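PDB 6L82: spindle pole body component from Chaetomium thermophilum, which probably binds gamma-tubulin at microtubule minus ends as a GCP5 subunit, here only its N-terminal piece. Local coordinates for residues F56-Q59 against D60-G64; L100-L103 against L104-D108. One frame throughout, in Å; residues are numbered along the deposited sequence.

Contact 1 (56-59 with 60-64) and contact 2 (100-103 with 104-108) are short pieces of two helices in an all-helical N-terminal domain. Contact 1 comes first along the chain, near the start of helix 55-71. Contact 2 follows at the end of helix 96-106, the last helix of the chain. Their centres are about 11 Å apart. The two helices pack on each other through Val58, Leu62, Leu100 and Leu104; Leu62 CD2 and Leu104 CD2 approach to 3.6 Å. A salt bridge of 2.9 Å from Arg61 NH1 to Glu105 OE1 joins the contacts. Helix 96-106 lies between helix 55-71 and a chain of another protein, so contact 2 links the fold to its partner.

Contact 1: F56-Q59 against D60-G64; sequences FEVQ and DRLNG
This contact is a run of regular alpha-helix near the N-terminal end of helix 55-71, where Glu57 meets Arg61 and Val58 meets Leu62. Four successive i to i+4 backbone bonds build it. Asp60 N donates to Phe56 O, Arg61 N to Glu57 O, Leu62 N to Val58 O and Asn63 N to Gln59 O. The Arg61 N to Glu57 O bond is 2.8 Å long. Just before this run, Asn54 OD1 takes weak hydrogen bonds from Phe56 N and Glu57 N.

One side of the run is apolar. Val58 and Leu62 lie side by side and point the same way, with Val58 CG1 3.9 Å from Leu62 CD1. Leu62 CG also sits 3.2 Å from Val58 O, so the branch point of the leucine leans on the carbonyl that its own N-H uses. Both side chains are buried. Leu100 and Leu104 of helix 96-106 pack on Val58, and Leu104 also packs on Leu62.

On the polar side, the carboxylate of Glu57 touches the aliphatic part of Arg61. The Glu57 chain leaves with CG anti to the backbone N (chi1 -178°) and bends at chi2, which swings OE1 to 3.7 Å from both Arg61 CG and Arg61 CD. The carboxylate and guanidinium planes stand 47° apart, and their charged atoms do not meet. Arg61 instead reaches on to a salt bridge with Glu105. Glu57 OE2 and Asp60 OD2 are 4.5 Å apart, close enough that the two acids probably repel each other mildly. At the far end of the run Asn63 folds back along the helix, and its CG lies 3.2 Å from Gln59 O.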
loop_
_atom_site.group_PDB
_atom_site.type_symbol
_atom_site.label_atom_id
_atom_site.label_comp_id
_atom_site.label_asym_id
_atom_site.label_seq_id
_atom_site.Cartn_x
_atom_site.Cartn_y
_atom_site.Cartn_z
ATOM N N PHE A 56 -2.882 9.969 -15.708
ATOM C CA PHE A 56 -2.274 9.596 -16.978
ATOM C C PHE A 56 -0.985 8.818 -16.749
ATOM O O PHE A 56 -0.742 7.799 -17.406
ATOM C CB PHE A 56 -2.010 10.823 -17.840
ATOM C CG PHE A 56 -1.191 10.511 -19.059
ATOM C CD1 PHE A 56 -1.719 9.720 -20.077
ATOM C CD2 PHE A 56 0.115 10.969 -19.177
ATOM C CE1 PHE A 56 -0.966 9.413 -21.197
ATOM C CE2 PHE A 56 0.874 10.663 -20.295
ATOM C CZ PHE A 56 0.330 9.885 -21.304
ATOM N N GLU A 57 -0.169 9.258 -15.784
ATOM C CA GLU A 57 1.068 8.547 -15.471
ATOM C C GLU A 57 0.789 7.124 -14.999
ATOM O O GLU A 57 1.451 6.173 -15.441
ATOM C CB GLU A 57 1.862 9.320 -14.414
ATOM C CG GLU A 57 3.214 8.710 -14.026
ATOM C CD GLU A 57 4.210 8.640 -15.189
ATOM O OE1 GLU A 57 5.277 8.009 -15.015
ATOM O OE2 GLU A 57 3.938 9.210 -16.270
ATOM N N VAL A 58 -0.177 6.962 -14.091
ATOM C CA VAL A 58 -0.548 5.634 -13.606
ATOM C C VAL A 58 -0.881 4.716 -14.775
ATOM O O VAL A 58 -0.438 3.564 -14.832
ATOM C CB VAL A 58 -1.731 5.732 -12.625
ATOM C CG1 VAL A 58 -2.366 4.363 -12.431
ATOM C CG2 VAL A 58 -1.295 6.341 -11.275
ATOM N N GLN A 59 -1.678 5.207 -15.726
ATOM C CA GLN A 59 -2.082 4.333 -16.827
ATOM C C GLN A 59 -0.914 4.066 -17.759
ATOM O O GLN A 59 -0.782 2.954 -18.288
ATOM C CB GLN A 59 -3.259 4.933 -17.607
ATOM C CG GLN A 59 -4.542 5.124 -16.779
ATOM C CD GLN A 59 -5.241 3.814 -16.403
ATOM O OE1 GLN A 59 -5.177 2.823 -17.140
ATOM N NE2 GLN A 59 -5.923 3.810 -15.248
ATOM N N ASP A 60 -0.045 5.062 -17.949
ATOM C CA ASP A 60 1.144 4.858 -18.765
ATOM C C ASP A 60 2.075 3.835 -18.125
ATOM O O ASP A 60 2.650 2.995 -18.824
ATOM C CB ASP A 60 1.859 6.193 -18.988
ATOM C CG ASP A 60 2.995 6.093 -19.993
ATOM O OD1 ASP A 60 2.710 5.970 -21.204
ATOM O OD2 ASP A 60 4.171 6.159 -19.576
ATOM N N ARG A 61 2.216 3.858 -16.799
ATOM C CA ARG A 61 3.077 2.860 -16.172
ATOM C C ARG A 61 2.444 1.475 -16.241
ATOM O O ARG A 61 3.147 0.468 -16.379
ATOM C CB ARG A 61 3.379 3.238 -14.724
ATOM C CG ARG A 61 4.321 4.431 -14.546
ATOM C CD ARG A 61 4.343 4.940 -13.073
ATOM N NE ARG A 61 5.058 4.048 -12.152
ATOM C CZ ARG A 61 5.277 4.305 -10.860
ATOM N NH1 ARG A 61 4.837 5.430 -10.309
ATOM N NH2 ARG A 61 5.935 3.430 -10.112
ATOM N N LEU A 62 1.117 1.397 -16.143
ATOM C CA LEU A 62 0.465 0.106 -16.316
ATOM C C LEU A 62 0.578 -0.377 -17.762
ATOM O O LEU A 62 0.715 -1.582 -18.012
ATOM C CB LEU A 62 -0.994 0.199 -15.878
ATOM C CG LEU A 62 -1.212 0.531 -14.397
ATOM C CD1 LEU A 62 -2.672 0.850 -14.150
ATOM C CD2 LEU A 62 -0.771 -0.612 -13.511
ATOM N N ASN A 63 0.543 0.546 -18.727
ATOM C CA ASN A 63 0.745 0.154 -20.122
ATOM C C ASN A 63 2.155 -0.385 -20.342
ATOM O O ASN A 63 2.336 -1.431 -20.972
ATOM C CB ASN A 63 0.453 1.332 -21.056
ATOM C CG ASN A 63 -1.038 1.641 -21.140
ATOM O OD1 ASN A 63 -1.867 0.784 -20.851
ATOM N ND2 ASN A 63 -1.381 2.860 -21.536
ATOM N N GLY A 64 3.164 0.295 -19.800
ATOM C CA GLY A 64 4.533 -0.173 -19.958
ATOM C C GLY A 64 4.800 -1.514 -19.295
ATOM O O GLY A 64 5.630 -2.292 -19.775
#

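Contact 2: L100-L103 against L104-D108; sequences LHLL and LELAD
Glu105 lies beside His101, one helical turn earlier, and the two side chains point the same way. Glu105 CB starts over the backbone of the preceding turn, 3.5 Å from Leu102 O. CG comes next. It stands anti to the carbonyl carbon of Glu105 (chi1 -71°), which brings it within 3.3 Å of His101 O, and it also touches the ring carbon His101 CD2. CD then comes near His101 NE2. At the tip, Glu105 OE1 stands at the edge of the imidazole, near the ring plane and 3.6 Å from His101 NE2. The carboxylate is turned almost square to the ring, the planes 88° apart. The salt-bridge partner of OE1 is Arg61 of helix 55-71. OE2 faces an acidic side chain of another protein's chain, an approach of like charges that the salt bridge to Arg61 probably offsets in part.

The next residue makes the apolar counterpart. Leu106 runs alongside Leu102, with their CD1 atoms 4.1 Å apart. Leu102 and Leu103 each pack on an apolar side chain of the other protein. Leu104 turns to helix 55-71, and its CG rests 3.2 Å from Leu100 O.

The backbone first keeps the i to i+4 pattern. Leu104 N binds Leu100 O over 2.7 Å, and Glu105 N binds His101 O. Then the turn begins to change. Leu106 N divides its hydrogen between Leu102 O, at 3.1 Å, and Leu103 O, the latter a weak i to i+3 bond. Ala107 N has another weak i to i+3 bond to Leu104 O, and Ala107 has left the helical conformation (psi 148°). Such an addition of i+3 bonds to the i+4 pattern is typical of the last turn of an alpha-helix, here the last helix of this fragment.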
loop_
_atom_site.group_PDB
_atom_site.type_symbol
_atom_site.label_atom_id
_atom_site.label_comp_id
_atom_site.label_asym_id
_atom_site.label_seq_id
_atom_site.Cartn_x
_atom_site.Cartn_y
_atom_site.Cartn_z
ATOM N N LEU A 100 -3.904 2.416 -7.339
ATOM C CA LEU A 100 -3.019 1.800 -8.314
ATOM C C LEU A 100 -1.635 2.417 -8.223
ATOM O O LEU A 100 -0.624 1.712 -8.337
ATOM C CB LEU A 100 -3.589 1.928 -9.730
ATOM C CG LEU A 100 -4.970 1.379 -10.066
ATOM C CD1 LEU A 100 -5.557 1.973 -11.363
ATOM C CD2 LEU A 100 -4.890 -0.145 -10.152
ATOM N N HIS A 101 -1.573 3.733 -7.990
ATOM C CA HIS A 101 -0.287 4.387 -7.764
ATOM C C HIS A 101 0.468 3.721 -6.627
ATOM O O HIS A 101 1.672 3.456 -6.740
ATOM C CB HIS A 101 -0.494 5.865 -7.452
ATOM C CG HIS A 101 0.781 6.644 -7.390
ATOM N ND1 HIS A 101 0.823 7.979 -7.050
ATOM C CD2 HIS A 101 2.065 6.274 -7.616
ATOM C CE1 HIS A 101 2.074 8.404 -7.093
ATOM N NE2 HIS A 101 2.846 7.390 -7.441
ATOM N N LEU A 102 -0.232 3.443 -5.527
ATOM C CA LEU A 102 0.368 2.740 -4.397
ATOM C C LEU A 102 0.905 1.381 -4.822
ATOM O O LEU A 102 2.026 1.009 -4.449
ATOM C CB LEU A 102 -0.669 2.576 -3.272
ATOM C CG LEU A 102 -0.245 1.669 -2.114
ATOM C CD1 LEU A 102 0.893 2.309 -1.315
ATOM C CD2 LEU A 102 -1.422 1.325 -1.197
ATOM N N LEU A 103 0.126 0.627 -5.615
ATOM C CA LEU A 103 0.603 -0.681 -6.073
ATOM C C LEU A 103 1.784 -0.533 -7.025
ATOM O O LEU A 103 2.755 -1.297 -6.935
ATOM C CB LEU A 103 -0.522 -1.486 -6.737
ATOM C CG LEU A 103 -1.796 -1.684 -5.900
ATOM C CD1 LEU A 103 -2.827 -2.515 -6.649
ATOM C CD2 LEU A 103 -1.476 -2.298 -4.525
ATOM N N LEU A 104 1.731 0.445 -7.935
ATOM C CA LEU A 104 2.889 0.712 -8.789
ATOM C C LEU A 104 4.138 0.985 -7.955
ATOM O O LEU A 104 5.231 0.516 -8.295
ATOM C CB LEU A 104 2.604 1.882 -9.731
ATOM C CG LEU A 104 1.525 1.626 -10.773
ATOM C CD1 LEU A 104 1.119 2.894 -11.485
ATOM C CD2 LEU A 104 2.067 0.630 -11.774
ATOM N N GLU A 105 3.988 1.711 -6.836
ATOM C CA GLU A 105 5.145 2.024 -5.999
ATOM C C GLU A 105 5.665 0.801 -5.255
ATOM O O GLU A 105 6.848 0.755 -4.917
ATOM C CB GLU A 105 4.799 3.124 -5.001
ATOM C CG GLU A 105 4.635 4.497 -5.635
ATOM C CD GLU A 105 5.878 4.947 -6.373
ATOM O OE1 GLU A 105 5.764 5.290 -7.565
ATOM O OE2 GLU A 105 6.967 4.963 -5.758
ATOM N N LEU A 106 4.814 -0.190 -4.979
ATOM C CA LEU A 106 5.258 -1.412 -4.315
ATOM C C LEU A 106 5.558 -2.550 -5.286
ATOM O O LEU A 106 5.969 -3.630 -4.846
ATOM C CB LEU A 106 4.207 -1.866 -3.281
ATOM C CG LEU A 106 3.957 -0.879 -2.123
ATOM C CD1 LEU A 106 2.810 -1.319 -1.195
ATOM C CD2 LEU A 106 5.219 -0.666 -1.309
ATOM N N ALA A 107 5.392 -2.336 -6.590
ATOM C CA ALA A 107 5.527 -3.430 -7.539
ATOM C C ALA A 107 6.944 -3.988 -7.521
ATOM O O ALA A 107 7.909 -3.264 -7.284
ATOM C CB ALA A 107 5.165 -2.953 -8.947
ATOM N N ASP A 108 7.064 -5.293 -7.781
ATOM C CA ASP A 108 8.364 -5.966 -7.743
ATOM C C ASP A 108 8.457 -7.181 -8.673
ATOM O O ASP A 108 8.499 -7.046 -9.899
ATOM C CB ASP A 108 8.666 -6.403 -6.311
ATOM C CG ASP A 108 9.978 -7.151 -6.196
ATOM O OD1 ASP A 108 10.886 -6.892 -7.018
ATOM O OD2 ASP A 108 10.093 -8.001 -5.286
#